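Local structure of probable glutamine-binding lipoprotein GlnH (GLNBP) (Mycobacterium tuberculosis, 6H20) at residues Phe90-Pro93 with Ser94-Glu97; Thr108-Lys112 with Ser113-Ile117; Ile145-Pro148 with Arg149-Ile153; Arg174-Arg177 with Glu178-Pro181. The protein binds amino acids, here asparagine, as a probable lipoprotein of solute-binding protein family 3, and probably takes part in regulating protein kinase G and glutamate metabolism. All blocks are in the same frame, centred on the assembly; numbering follows the deposited sequence.

Contact 1: residues Phe90-Pro93 with Ser94-Glu97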
ATOM      1  N   PHE A  90      13.328 -16.513 -10.486  1.00 24.03           N
ATOM      2  CA  PHE A  90      14.702 -16.960 -10.324  1.00 24.53           C
ATOM      3  C   PHE A  90      14.853 -18.291  -9.610  1.00 29.64           C
ATOM      4  O   PHE A  90      15.950 -18.863  -9.642  1.00 36.00           O
ATOM      5  CB  PHE A  90      15.504 -15.904  -9.553  1.00 26.42           C
ATOM      6  CG  PHE A  90      15.657 -14.614 -10.294  1.00 24.45           C
ATOM      7  CD1 PHE A  90      16.606 -14.489 -11.295  1.00 24.61           C
ATOM      8  CD2 PHE A  90      14.846 -13.533 -10.008  1.00 23.51           C
ATOM      9  CE1 PHE A  90      16.752 -13.306 -11.985  1.00 27.97           C
ATOM     10  CE2 PHE A  90      14.996 -12.337 -10.701  1.00 23.25           C
ATOM     11  CZ  PHE A  90      15.948 -12.233 -11.697  1.00 22.70           C
ATOM     12  N   GLY A  91      13.808 -18.794  -8.961  1.00 27.09           N
ATOM     13  CA  GLY A  91      13.883 -20.012  -8.191  1.00 30.16           C
ATOM     14  C   GLY A  91      14.087 -19.793  -6.706  1.00 29.98           C
ATOM     15  O   GLY A  91      13.712 -20.662  -5.911  1.00 35.71           O
ATOM     16  N   VAL A  92      14.676 -18.663  -6.324  1.00 30.79           N
ATOM     17  CA  VAL A  92      14.795 -18.258  -4.919  1.00 34.04           C
ATOM     18  C   VAL A  92      14.455 -16.784  -4.804  1.00 34.04           C
ATOM     19  O   VAL A  92      14.592 -16.014  -5.765  1.00 35.12           O
ATOM     20  CB  VAL A  92      16.219 -18.506  -4.371  1.00 34.68           C
ATOM     21  CG1 VAL A  92      16.576 -19.983  -4.449  1.00 35.63           C
ATOM     22  CG2 VAL A  92      17.238 -17.674  -5.132  1.00 37.57           C
ATOM     23  N   PRO A  93      13.995 -16.355  -3.623  1.00 34.18           N
ATOM     24  CA  PRO A  93      13.508 -14.973  -3.486  1.00 31.60           C
ATOM     25  C   PRO A  93      14.578 -13.891  -3.361  1.00 32.85           C
ATOM     26  O   PRO A  93      14.219 -12.705  -3.379  1.00 35.29           O
ATOM     27  CB  PRO A  93      12.632 -15.027  -2.222  1.00 32.29           C
ATOM     28  CG  PRO A  93      13.118 -16.205  -1.458  1.00 33.86           C
ATOM     29  CD  PRO A  93      13.627 -17.195  -2.466  1.00 32.64           C
ATOM     30  N   SER A  94      15.864 -14.228  -3.254  1.00 34.51           N
ATOM     31  CA  SER A  94      16.851 -13.227  -2.850  1.00 37.33           C
ATOM     32  C   SER A  94      17.364 -12.342  -3.986  1.00 39.38           C
ATOM     33  O   SER A  94      18.202 -11.470  -3.727  1.00 45.60           O
ATOM     34  CB  SER A  94      18.029 -13.885  -2.126  1.00 40.68           C
ATOM     35  OG  SER A  94      18.591 -14.914  -2.916  1.00 45.91           O
ATOM     36  N   HIS A  95      16.889 -12.517  -5.219  1.00 30.76           N
ATOM     37  CA  HIS A  95      17.375 -11.720  -6.350  1.00 27.41           C
ATOM     38  C   HIS A  95      16.486 -10.492  -6.559  1.00 29.03           C
ATOM     39  O   HIS A  95      15.749 -10.370  -7.543  1.00 25.35           O
ATOM     40  CB  HIS A  95      17.451 -12.572  -7.608  1.00 32.23           C
ATOM     41  CG  HIS A  95      18.461 -13.670  -7.527  1.00 35.57           C
ATOM     42  ND1 HIS A  95      18.131 -14.960  -7.173  1.00 38.83           N
ATOM     43  CD2 HIS A  95      19.795 -13.670  -7.752  1.00 36.92           C
ATOM     44  CE1 HIS A  95      19.221 -15.708  -7.185  1.00 37.35           C
ATOM     45  NE2 HIS A  95      20.244 -14.949  -7.530  1.00 40.61           N
ATOM     46  N   VAL A  96      16.587  -9.561  -5.610  1.00 25.24           N
ATOM     47  CA  VAL A  96      15.782  -8.348  -5.594  1.00 21.81           C
ATOM     48  C   VAL A  96      16.681  -7.152  -5.305  1.00 26.57           C
ATOM     49  O   VAL A  96      17.542  -7.210  -4.417  1.00 31.05           O
ATOM     50  CB  VAL A  96      14.669  -8.437  -4.525  1.00 23.49           C
ATOM     51  CG1 VAL A  96      13.939  -7.125  -4.405  1.00 26.03           C
ATOM     52  CG2 VAL A  96      13.683  -9.551  -4.859  1.00 21.78           C
ATOM     53  N   GLU A  97      16.471  -6.066  -6.048  1.00 21.80           N
ATOM     54  CA  GLU A  97      17.038  -4.761  -5.744  1.00 21.64           C
ATOM     55  C   GLU A  97      15.885  -3.782  -5.546  1.00 23.77           C
ATOM     56  O   GLU A  97      14.889  -3.828  -6.277  1.00 23.81           O
ATOM     57  CB  GLU A  97      17.933  -4.299  -6.904  1.00 22.60           C
ATOM     58  CG  GLU A  97      18.425  -2.851  -6.792  1.00 27.02           C
ATOM     59  CD  GLU A  97      19.297  -2.435  -7.968  1.00 29.76           C
ATOM     60  OE1 GLU A  97      19.213  -3.087  -9.026  1.00 30.44           O
ATOM     61  OE2 GLU A  97      20.076  -1.464  -7.833  1.00 31.16           O
TER
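H95 folds back over F90, the last residue of helix 77-90. This is the tight part of the contact. The methylene carbon of the histidine lies over one face of the phenyl ring, offset toward its rim: H95 CB is 3.9 Å from the F90 ring centroid and 19° off the ring normal. The contact is CH-pi. The F90 and H95 rings are oblique to each other, with planes 34° apart. The imidazole leans toward the base of the phenylalanine, with H95 ND1 3.7 Å from F90 CB. A chi1 of -65° sets H95 CG beside its own backbone N and brings the imidazole back along the turn. There V92 meets it with one methyl group. V92 CG2 comes to the imidazole edge, near the ring plane, 3.5 Å from H95 CE1.

The solvent side is looser. S94 OG reaches V92 CG2 at 3.8 Å, and both residues are exposed. V96 instead turns inward onto V55 and A86, with its CG2 3.5 Å from P93 O. G91, with positive phi, ends the helix, and H95 centres an inverse gamma turn closed by a weak bond from V96 N to S94 O at 3.1 Å. Outside the turn, F90 packs on I47 and R48 of helix 45-50, and the backbone of H95 bonds to L53.

No clear hydrogen bond crosses from 90-93 to 94-97. Carbon-to-ring contacts set few strict directions, and dispersion rather than polar bonding probably holds H95 on F90 and V92.

Contact 2: residues Thr108-Lys112 with Ser113-Ile117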
ATOM      1  N   THR A 108       4.814   7.382 -11.189  1.00 26.02           N
ATOM      2  CA  THR A 108       5.846   7.891 -12.088  1.00 26.55           C
ATOM      3  C   THR A 108       6.948   6.866 -12.318  1.00 25.26           C
ATOM      4  O   THR A 108       7.418   6.701 -13.447  1.00 26.61           O
ATOM      5  CB  THR A 108       6.429   9.196 -11.542  1.00 29.78           C
ATOM      6  OG1 THR A 108       5.400  10.187 -11.499  1.00 40.71           O
ATOM      7  CG2 THR A 108       7.542   9.689 -12.448  1.00 35.95           C
ATOM      8  N   ALA A 109       7.375   6.160 -11.272  1.00 25.51           N
ATOM      9  CA  ALA A 109       8.432   5.171 -11.467  1.00 26.97           C
ATOM     10  C   ALA A 109       7.994   4.077 -12.421  1.00 28.27           C
ATOM     11  O   ALA A 109       8.808   3.569 -13.198  1.00 26.60           O
ATOM     12  CB  ALA A 109       8.858   4.579 -10.128  1.00 25.76           C
ATOM     13  N   LEU A 110       6.716   3.703 -12.382  1.00 24.40           N
ATOM     14  CA  LEU A 110       6.215   2.696 -13.311  1.00 22.12           C
ATOM     15  C   LEU A 110       6.136   3.249 -14.728  1.00 29.01           C
ATOM     16  O   LEU A 110       6.525   2.570 -15.689  1.00 30.37           O
ATOM     17  CB  LEU A 110       4.861   2.192 -12.817  1.00 21.45           C
ATOM     18  CG  LEU A 110       4.940   1.347 -11.548  1.00 21.89           C
ATOM     19  CD1 LEU A 110       3.557   1.165 -10.935  1.00 20.74           C
ATOM     20  CD2 LEU A 110       5.576   0.012 -11.867  1.00 20.89           C
ATOM     21  N   GLN A 111       5.642   4.483 -14.872  1.00 25.45           N
ATOM     22  CA  GLN A 111       5.549   5.105 -16.191  1.00 28.54           C
ATOM     23  C   GLN A 111       6.920   5.230 -16.845  1.00 28.81           C
ATOM     24  O   GLN A 111       7.056   5.050 -18.068  1.00 30.97           O
ATOM     25  CB  GLN A 111       4.917   6.487 -16.048  1.00 31.50           C
ATOM     26  CG  GLN A 111       3.416   6.472 -15.810  1.00 29.89           C
ATOM     27  CD  GLN A 111       2.852   7.870 -15.670  1.00 29.90           C
ATOM     28  OE1 GLN A 111       3.363   8.678 -14.896  1.00 33.62           O
ATOM     29  NE2 GLN A 111       1.797   8.167 -16.422  1.00 35.15           N
ATOM     30  N   LYS A 112       7.946   5.534 -16.055  1.00 30.04           N
ATOM     31  CA  LYS A 112       9.300   5.735 -16.555  1.00 31.14           C
ATOM     32  C   LYS A 112      10.097   4.442 -16.617  1.00 33.15           C
ATOM     33  O   LYS A 112      11.294   4.485 -16.906  1.00 35.44           O
ATOM     34  CB  LYS A 112      10.051   6.743 -15.681  1.00 30.99           C
ATOM     35  CG  LYS A 112       9.534   8.164 -15.744  1.00 36.31           C
ATOM     36  CD  LYS A 112      10.271   9.029 -14.730  1.00 37.54           C
ATOM     37  CE  LYS A 112      10.427  10.461 -15.209  1.00 47.11           C
ATOM     38  NZ  LYS A 112       9.132  11.059 -15.636  1.00 51.04           N
ATOM     39  N   SER A 113       9.467   3.299 -16.330  1.00 30.08           N
ATOM     40  CA  SER A 113      10.152   2.006 -16.336  1.00 29.22           C
ATOM     41  C   SER A 113      11.398   2.019 -15.453  1.00 30.19           C
ATOM     42  O   SER A 113      12.435   1.450 -15.797  1.00 38.73           O
ATOM     43  CB  SER A 113      10.466   1.538 -17.761  1.00 33.36           C
ATOM     44  OG  SER A 113       9.265   1.345 -18.481  1.00 41.51           O
ATOM     45  N   GLN A 114      11.293   2.677 -14.294  1.00 28.36           N
ATOM     46  CA  GLN A 114      12.386   2.722 -13.335  1.00 27.25           C
ATOM     47  C   GLN A 114      12.384   1.541 -12.372  1.00 26.04           C
ATOM     48  O   GLN A 114      13.386   1.323 -11.684  1.00 28.45           O
ATOM     49  CB  GLN A 114      12.337   4.027 -12.540  1.00 30.20           C
ATOM     50  CG  GLN A 114      12.540   5.273 -13.381  1.00 33.79           C
ATOM     51  CD  GLN A 114      12.451   6.536 -12.548  1.00 34.30           C
ATOM     52  OE1 GLN A 114      11.723   6.587 -11.560  1.00 42.09           O
ATOM     53  NE2 GLN A 114      13.194   7.563 -12.945  1.00 41.88           N
ATOM     54  N   VAL A 115      11.283   0.787 -12.299  1.00 22.00           N
ATOM     55  CA  VAL A 115      11.206  -0.442 -11.522  1.00 22.55           C
ATOM     56  C   VAL A 115      10.405  -1.437 -12.342  1.00 23.44           C
ATOM     57  O   VAL A 115       9.636  -1.065 -13.229  1.00 25.96           O
ATOM     58  CB  VAL A 115      10.521  -0.241 -10.151  1.00 21.50           C
ATOM     59  CG1 VAL A 115      11.299   0.747  -9.289  1.00 20.26           C
ATOM     60  CG2 VAL A 115       9.082   0.235 -10.330  1.00 24.08           C
ATOM     61  N   ASP A 116      10.585  -2.723 -12.031  1.00 20.30           N
ATOM     62  CA  ASP A 116       9.736  -3.730 -12.658  1.00 19.83           C
ATOM     63  C   ASP A 116       8.345  -3.729 -12.032  1.00 19.08           C
ATOM     64  O   ASP A 116       7.333  -3.822 -12.744  1.00 19.61           O
ATOM     65  CB  ASP A 116      10.357  -5.121 -12.512  1.00 20.92           C
ATOM     66  CG  ASP A 116      11.720  -5.241 -13.179  1.00 24.43           C
ATOM     67  OD1 ASP A 116      11.829  -4.951 -14.394  1.00 27.28           O
ATOM     68  OD2 ASP A 116      12.684  -5.660 -12.499  1.00 23.86           O
ATOM     69  N   ILE A 117       8.274  -3.662 -10.706  1.00 17.67           N
ATOM     70  CA  ILE A 117       7.005  -3.684  -9.992  1.00 17.43           C
ATOM     71  C   ILE A 117       7.092  -2.732  -8.810  1.00 17.75           C
ATOM     72  O   ILE A 117       8.181  -2.430  -8.307  1.00 19.51           O
ATOM     73  CB  ILE A 117       6.606  -5.095  -9.496  1.00 15.66           C
ATOM     74  CG1 ILE A 117       7.609  -5.628  -8.465  1.00 15.39           C
ATOM     75  CG2 ILE A 117       6.473  -6.062 -10.682  1.00 16.38           C
ATOM     76  CD1 ILE A 117       7.240  -7.004  -7.898  1.00 16.59           C
TER
HETATM   77  O   HOH W   1       8.714   3.498 -19.750  1.00 67.11           O
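L110 O takes two hydrogen bonds, one from S113 N across the contact and one from N240 ND2 of strand 232-240. The S113 N to L110 O bond is 3.1 Å long, and its donor stands well above the carbonyl plane. The second backbone bond of the turn runs from Q114 N to A109 O at 2.9 Å. It is close to linear at both ends: 159° at the hydrogen and 161° at the carbonyl oxygen. S113 has positive phi. With these two bonds it makes a Schellman motif, which closes helix 106-111.

Side chains pack around the turn. Q114 runs back along K112, pointing the same way, with Q114 CG 3.7 Å from K112 CB. Its chain is extended beyond CG, which carries the amide to the helix: Q114 OE1 touches A109 CB at 3.8 Å, and Q114 NE2 rests against K112 CD at 3.7 Å. Past the turn, the chain brings V115 against the helix from its buried side. V115 CG2 meets L110 CD2 at 3.8 Å. On the exposed side, a water donates to Q111 O at 2.8 Å and also hydrogen-bonds to S113 OG.

D116 turns away from the helix to R50 and to the backbone N of I54. L110 lies one turn after R106, a ligand-binding residue, with side chains about 5 Å apart. The chain after the helix runs into the central sheet: V115 packs on I54 of strand 53-57, while I117 lies between that strand, at L53 and V55, and strand 232-240, at V237 and I239.

Contact 3: residues Ile145-Pro148 with Arg149-Ile153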
ATOM      1  N   ILE A 145      -9.104   5.531  11.383  1.00 13.66           N
ATOM      2  CA  ILE A 145      -8.546   6.667  12.116  1.00 16.35           C
ATOM      3  C   ILE A 145      -7.651   6.153  13.240  1.00 13.72           C
ATOM      4  O   ILE A 145      -8.003   5.192  13.935  1.00 15.90           O
ATOM      5  CB  ILE A 145      -9.677   7.550  12.693  1.00 16.40           C
ATOM      6  CG1 ILE A 145     -10.586   8.092  11.584  1.00 17.09           C
ATOM      7  CG2 ILE A 145      -9.100   8.685  13.533  1.00 16.00           C
ATOM      8  CD1 ILE A 145     -11.902   8.686  12.096  1.00 20.44           C
ATOM      9  N   LEU A 146      -6.507   6.813  13.435  1.00 13.91           N
ATOM     10  CA  LEU A 146      -5.587   6.525  14.530  1.00 13.47           C
ATOM     11  C   LEU A 146      -5.485   7.758  15.423  1.00 14.54           C
ATOM     12  O   LEU A 146      -5.220   8.864  14.936  1.00 15.80           O
ATOM     13  CB  LEU A 146      -4.199   6.183  13.968  1.00 16.44           C
ATOM     14  CG  LEU A 146      -3.086   5.892  14.976  1.00 15.77           C
ATOM     15  CD1 LEU A 146      -3.279   4.515  15.544  1.00 21.22           C
ATOM     16  CD2 LEU A 146      -1.717   5.998  14.288  1.00 21.41           C
ATOM     17  N   ALA A 147      -5.700   7.579  16.723  1.00 15.07           N
ATOM     18  CA  ALA A 147      -5.626   8.700  17.650  1.00 16.14           C
ATOM     19  C   ALA A 147      -5.070   8.205  18.976  1.00 15.18           C
ATOM     20  O   ALA A 147      -5.088   7.001  19.252  1.00 15.71           O
ATOM     21  CB  ALA A 147      -7.011   9.325  17.860  1.00 19.30           C
ATOM     22  N   PRO A 148      -4.557   9.097  19.814  1.00 15.17           N
ATOM     23  CA  PRO A 148      -4.126   8.664  21.150  1.00 15.39           C
ATOM     24  C   PRO A 148      -5.292   8.117  21.958  1.00 15.87           C
ATOM     25  O   PRO A 148      -6.448   8.501  21.764  1.00 17.15           O
ATOM     26  CB  PRO A 148      -3.580   9.953  21.780  1.00 17.50           C
ATOM     27  CG  PRO A 148      -3.230  10.834  20.588  1.00 17.59           C
ATOM     28  CD  PRO A 148      -4.274  10.526  19.570  1.00 16.74           C
ATOM     29  N   ARG A 149      -4.970   7.225  22.903  1.00 16.41           N
ATOM     30  CA  ARG A 149      -6.021   6.554  23.673  1.00 17.06           C
ATOM     31  C   ARG A 149      -6.894   7.524  24.470  1.00 21.33           C
ATOM     32  O   ARG A 149      -8.060   7.215  24.745  1.00 21.80           O
ATOM     33  CB  ARG A 149      -5.408   5.497  24.594  1.00 17.74           C
ATOM     34  CG  ARG A 149      -5.151   4.188  23.881  1.00 17.52           C
ATOM     35  CD  ARG A 149      -4.119   3.350  24.615  1.00 18.43           C
ATOM     36  NE  ARG A 149      -3.971   2.080  23.939  1.00 21.43           N
ATOM     37  CZ  ARG A 149      -4.821   1.067  24.087  1.00 25.44           C
ATOM     38  NH1 ARG A 149      -5.853   1.174  24.924  1.00 26.45           N
ATOM     39  NH2 ARG A 149      -4.631  -0.045  23.403  1.00 25.61           N
ATOM     40  N   ASP A 150      -6.371   8.691  24.848  1.00 17.58           N
ATOM     41  CA  ASP A 150      -7.177   9.643  25.603  1.00 20.89           C
ATOM     42  C   ASP A 150      -7.942  10.623  24.724  1.00 22.26           C
ATOM     43  O   ASP A 150      -8.652  11.481  25.259  1.00 23.29           O
ATOM     44  CB  ASP A 150      -6.323  10.402  26.624  1.00 23.42           C
ATOM     45  CG  ASP A 150      -5.141  11.104  25.994  1.00 21.13           C
ATOM     46  OD1 ASP A 150      -4.413  10.450  25.218  1.00 24.61           O
ATOM     47  OD2 ASP A 150      -4.924  12.303  26.300  1.00 27.38           O
ATOM     48  N   SER A 151      -7.818  10.512  23.401  1.00 20.20           N
ATOM     49  CA  SER A 151      -8.491  11.438  22.505  1.00 19.92           C
ATOM     50  C   SER A 151      -9.983  11.119  22.445  1.00 20.21           C
ATOM     51  O   SER A 151     -10.370   9.945  22.456  1.00 21.64           O
ATOM     52  CB  SER A 151      -7.904  11.295  21.101  1.00 21.24           C
ATOM     53  OG  SER A 151      -8.660  12.034  20.148  1.00 20.99           O
ATOM     54  N   PRO A 152     -10.842  12.135  22.342  1.00 23.53           N
ATOM     55  CA  PRO A 152     -12.274  11.886  22.155  1.00 24.69           C
ATOM     56  C   PRO A 152     -12.648  11.492  20.734  1.00 23.00           C
ATOM     57  O   PRO A 152     -13.826  11.217  20.477  1.00 29.00           O
ATOM     58  CB  PRO A 152     -12.901  13.240  22.514  1.00 24.99           C
ATOM     59  CG  PRO A 152     -11.864  14.232  22.155  1.00 28.14           C
ATOM     60  CD  PRO A 152     -10.537  13.570  22.473  1.00 26.12           C
ATOM     61  N   ILE A 153     -11.685  11.452  19.811  1.00 22.38           N
ATOM     62  CA  ILE A 153     -11.986  11.159  18.412  1.00 22.99           C
ATOM     63  C   ILE A 153     -12.387   9.694  18.279  1.00 23.95           C
ATOM     64  O   ILE A 153     -11.591   8.791  18.559  1.00 26.88           O
ATOM     65  CB  ILE A 153     -10.774  11.478  17.525  1.00 23.07           C
ATOM     66  CG1 ILE A 153     -10.463  12.977  17.536  1.00 20.75           C
ATOM     67  CG2 ILE A 153     -10.997  10.976  16.094  1.00 23.53           C
ATOM     68  CD1 ILE A 153      -9.140  13.324  16.855  1.00 21.19           C
TER
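A147 and S151 meet through their beta carbons, with A147 CB 3.9 Å from S151 CB. The serine hydroxyl touches the same methyl group. Next to them, S151 N donates to P148 O at 2.9 Å. The bond is fairly straight, 162° at the hydrogen, but its donor sits above the carbonyl plane. Further back along the strand, I145 and I153 touch by their branch methyls. I145 CG2 is 3.9 Å from I153 CG2, and the two side chains cross at about a right angle. I153 also comes near A147, with I153 CB 4.3 Å from A147 CB. At the outer end, D150 OD1 rests 3.6 Å from P148 CB. On the other side of the proline ring, P148 CD lies 4.0 Å from S151 CB.

The S151 to P148 bond closes a type I beta turn from P148 to S151. It folds the chain back as it leaves strand 139-148. An ST turn follows at once, in which S151 OG accepts from I153 N at 3.1 Å. With OG anti to its own backbone N (chi1 171°), the hydroxyl lies beside the carbonyl carbon and faces the N-H of I153. After this second turn, I153 lies against the strand face that carries A147 and I145.

Two polar groups tie the first turn to the loop before strand 223-226: D150 OD1 bonds to the hydroxyl of Y222, and R149 NE bonds to P221 O. Behind I145 and I153, L159 touches both side chains.

Contact 4: residues Arg174-Arg177 with Glu178-Pro181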
ATOM      1  N   ARG A 174      -7.240  11.889  -0.500  1.00 18.91           N
ATOM      2  CA  ARG A 174      -8.465  12.131  -1.252  1.00 23.13           C
ATOM      3  C   ARG A 174      -9.709  11.911  -0.393  1.00 21.44           C
ATOM      4  O   ARG A 174     -10.673  12.682  -0.479  1.00 26.48           O
ATOM      5  CB  ARG A 174      -8.486  11.249  -2.503  1.00 24.51           C
ATOM      6  CG  ARG A 174      -9.770  11.342  -3.312  1.00 30.22           C
ATOM      7  CD  ARG A 174      -9.966  12.720  -3.930  1.00 34.23           C
ATOM      8  NE  ARG A 174     -11.198  12.781  -4.723  1.00 39.93           N
ATOM      9  CZ  ARG A 174     -12.420  12.835  -4.200  1.00 40.82           C
ATOM     10  NH1 ARG A 174     -13.484  12.882  -4.992  1.00 41.42           N
ATOM     11  NH2 ARG A 174     -12.581  12.844  -2.885  1.00 40.77           N
ATOM     12  N   ARG A 175      -9.689  10.898   0.476  1.00 20.71           N
ATOM     13  CA  ARG A 175     -10.854  10.628   1.317  1.00 20.88           C
ATOM     14  C   ARG A 175     -11.026  11.688   2.407  1.00 22.69           C
ATOM     15  O   ARG A 175     -12.152  12.097   2.712  1.00 21.42           O
ATOM     16  CB  ARG A 175     -10.728   9.231   1.927  1.00 20.25           C
ATOM     17  CG  ARG A 175     -11.813   8.877   2.948  1.00 20.47           C
ATOM     18  CD  ARG A 175     -13.194   8.910   2.311  1.00 20.88           C
ATOM     19  NE  ARG A 175     -14.262   8.604   3.265  1.00 21.49           N
ATOM     20  CZ  ARG A 175     -14.857   9.502   4.045  1.00 26.94           C
ATOM     21  NH1 ARG A 175     -14.483  10.778   4.009  1.00 25.78           N
ATOM     22  NH2 ARG A 175     -15.824   9.124   4.871  1.00 24.80           N
ATOM     23  N   ILE A 176      -9.927  12.137   3.015  1.00 21.09           N
ATOM     24  CA  ILE A 176     -10.011  13.209   4.009  1.00 21.74           C
ATOM     25  C   ILE A 176     -10.511  14.507   3.380  1.00 22.40           C
ATOM     26  O   ILE A 176     -11.155  15.329   4.050  1.00 24.65           O
ATOM     27  CB  ILE A 176      -8.643  13.383   4.699  1.00 19.93           C
ATOM     28  CG1 ILE A 176      -8.293  12.113   5.468  1.00 24.44           C
ATOM     29  CG2 ILE A 176      -8.639  14.603   5.619  1.00 27.78           C
ATOM     30  CD1 ILE A 176      -9.341  11.668   6.421  1.00 25.24           C
ATOM     31  N   ARG A 177     -10.227  14.723   2.091  1.00 23.86           N
ATOM     32  CA  ARG A 177     -10.710  15.925   1.410  1.00 25.32           C
ATOM     33  C   ARG A 177     -12.222  15.927   1.209  1.00 25.56           C
ATOM     34  O   ARG A 177     -12.771  16.948   0.780  1.00 30.12           O
ATOM     35  CB  ARG A 177      -9.995  16.093   0.067  1.00 26.11           C
ATOM     36  CG  ARG A 177      -8.544  16.532   0.191  1.00 28.33           C
ATOM     37  CD  ARG A 177      -8.424  18.058   0.246  1.00 28.44           C
ATOM     38  NE  ARG A 177      -8.688  18.648  -1.065  1.00 35.41           N
ATOM     39  CZ  ARG A 177      -9.789  19.325  -1.369  1.00 34.88           C
ATOM     40  NH1 ARG A 177     -10.724  19.514  -0.449  1.00 35.56           N
ATOM     41  NH2 ARG A 177      -9.958  19.811  -2.593  1.00 36.81           N
ATOM     42  N   GLU A 178     -12.909  14.818   1.493  1.00 23.38           N
ATOM     43  CA  GLU A 178     -14.361  14.772   1.423  1.00 28.25           C
ATOM     44  C   GLU A 178     -15.032  15.235   2.701  1.00 28.87           C
ATOM     45  O   GLU A 178     -16.236  15.511   2.683  1.00 31.96           O
ATOM     46  CB  GLU A 178     -14.847  13.358   1.098  1.00 26.11           C
ATOM     47  CG  GLU A 178     -14.423  12.883  -0.268  1.00 28.04           C
ATOM     48  CD  GLU A 178     -14.743  11.419  -0.507  1.00 34.23           C
ATOM     49  OE1 GLU A 178     -15.463  10.812   0.318  1.00 36.77           O
ATOM     50  OE2 GLU A 178     -14.266  10.878  -1.524  1.00 42.96           O
ATOM     51  N   ILE A 179     -14.290  15.339   3.801  1.00 24.73           N
ATOM     52  CA  ILE A 179     -14.917  15.578   5.094  1.00 23.29           C
ATOM     53  C   ILE A 179     -15.405  17.016   5.171  1.00 26.89           C
ATOM     54  O   ILE A 179     -14.685  17.957   4.809  1.00 28.70           O
ATOM     55  CB  ILE A 179     -13.945  15.231   6.230  1.00 23.24           C
ATOM     56  CG1 ILE A 179     -13.657  13.734   6.217  1.00 20.82           C
ATOM     57  CG2 ILE A 179     -14.524  15.631   7.572  1.00 25.33           C
ATOM     58  CD1 ILE A 179     -12.496  13.334   7.131  1.00 22.23           C
ATOM     59  N   ALA A 180     -16.632  17.191   5.661  1.00 27.85           N
ATOM     60  CA  ALA A 180     -17.273  18.498   5.747  1.00 30.19           C
ATOM     61  C   ALA A 180     -17.825  18.670   7.157  1.00 28.60           C
ATOM     62  O   ALA A 180     -18.605  17.815   7.622  1.00 34.19           O
ATOM     63  CB  ALA A 180     -18.400  18.601   4.716  1.00 30.35           C
ATOM     64  N   PRO A 181     -17.440  19.729   7.892  1.00 32.06           N
ATOM     65  CA  PRO A 181     -16.399  20.703   7.544  1.00 31.76           C
ATOM     66  C   PRO A 181     -15.017  20.049   7.549  1.00 28.95           C
ATOM     67  O   PRO A 181     -14.834  19.026   8.211  1.00 29.36           O
ATOM     68  CB  PRO A 181     -16.492  21.750   8.665  1.00 33.47           C
ATOM     69  CG  PRO A 181     -17.782  21.486   9.364  1.00 34.59           C
ATOM     70  CD  PRO A 181     -18.096  20.048   9.169  1.00 30.48           C
TER
HETATM   71  O   HOH W   2     -12.074  17.939   3.960  1.00 41.87           O
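E178 reaches back to R174 and R175 in a local, charged contact where helix 171-176 gives way to the loop before strand 184-188. In the closer salt bridge, R174 NH2 lies 2.9 Å from E178 OE2, with the guanidinium and carboxylate planes 77° apart. R174 CG is anti to the backbone N (chi1 176°) and the chain bends at chi2, which brings the guanidinium round to the glutamate. The other oxygen is held more loosely. E178 OE1 lies over one face of the R175 guanidinium, and its salt bridge to R175 NH1 is long, 3.8 Å. No N-H of R175 points at it. R175 NE bonds instead to M230 O, and R174 NH1 bonds to P17 O.

The backbone adds two bonds. E178 N donates to R175 O, and I179 N to I176 O, each at 3.1 Å. A water donates to I176 O and I179 O. On the buried side, I176 CD1 meets I179 CD1 at 3.6 Å.

The I179 bond closes a type I beta turn from I176 to I179. It leads the chain out of the helix in the beta-alpha-beta crossover of strands 163-167 and 184-188, a unit characteristic of periplasmic binding protein lobes.

How the contacts relate
Contact 1 lies wholly at the surface, while contacts 2, 3 and 4 each put part of their residues in the interior. Contacts 1 and 2 are neighbours, with nearest atoms about 7 Å apart, and both lean on strand 53-57. Contacts 3 and 4, their nearest atoms about 6 Å apart, lie on the same side of the chain's centre and both involve strand 139-148. Contacts 1 and 3 lie on opposite sides of that centre. All four lie where a helix or strand ends in a turn. Contacts 2, 3 and 4 share backbone bonds across it. Contact 4 adds charged side chains, and that of R174 is about 8 Å from the bound asparagine.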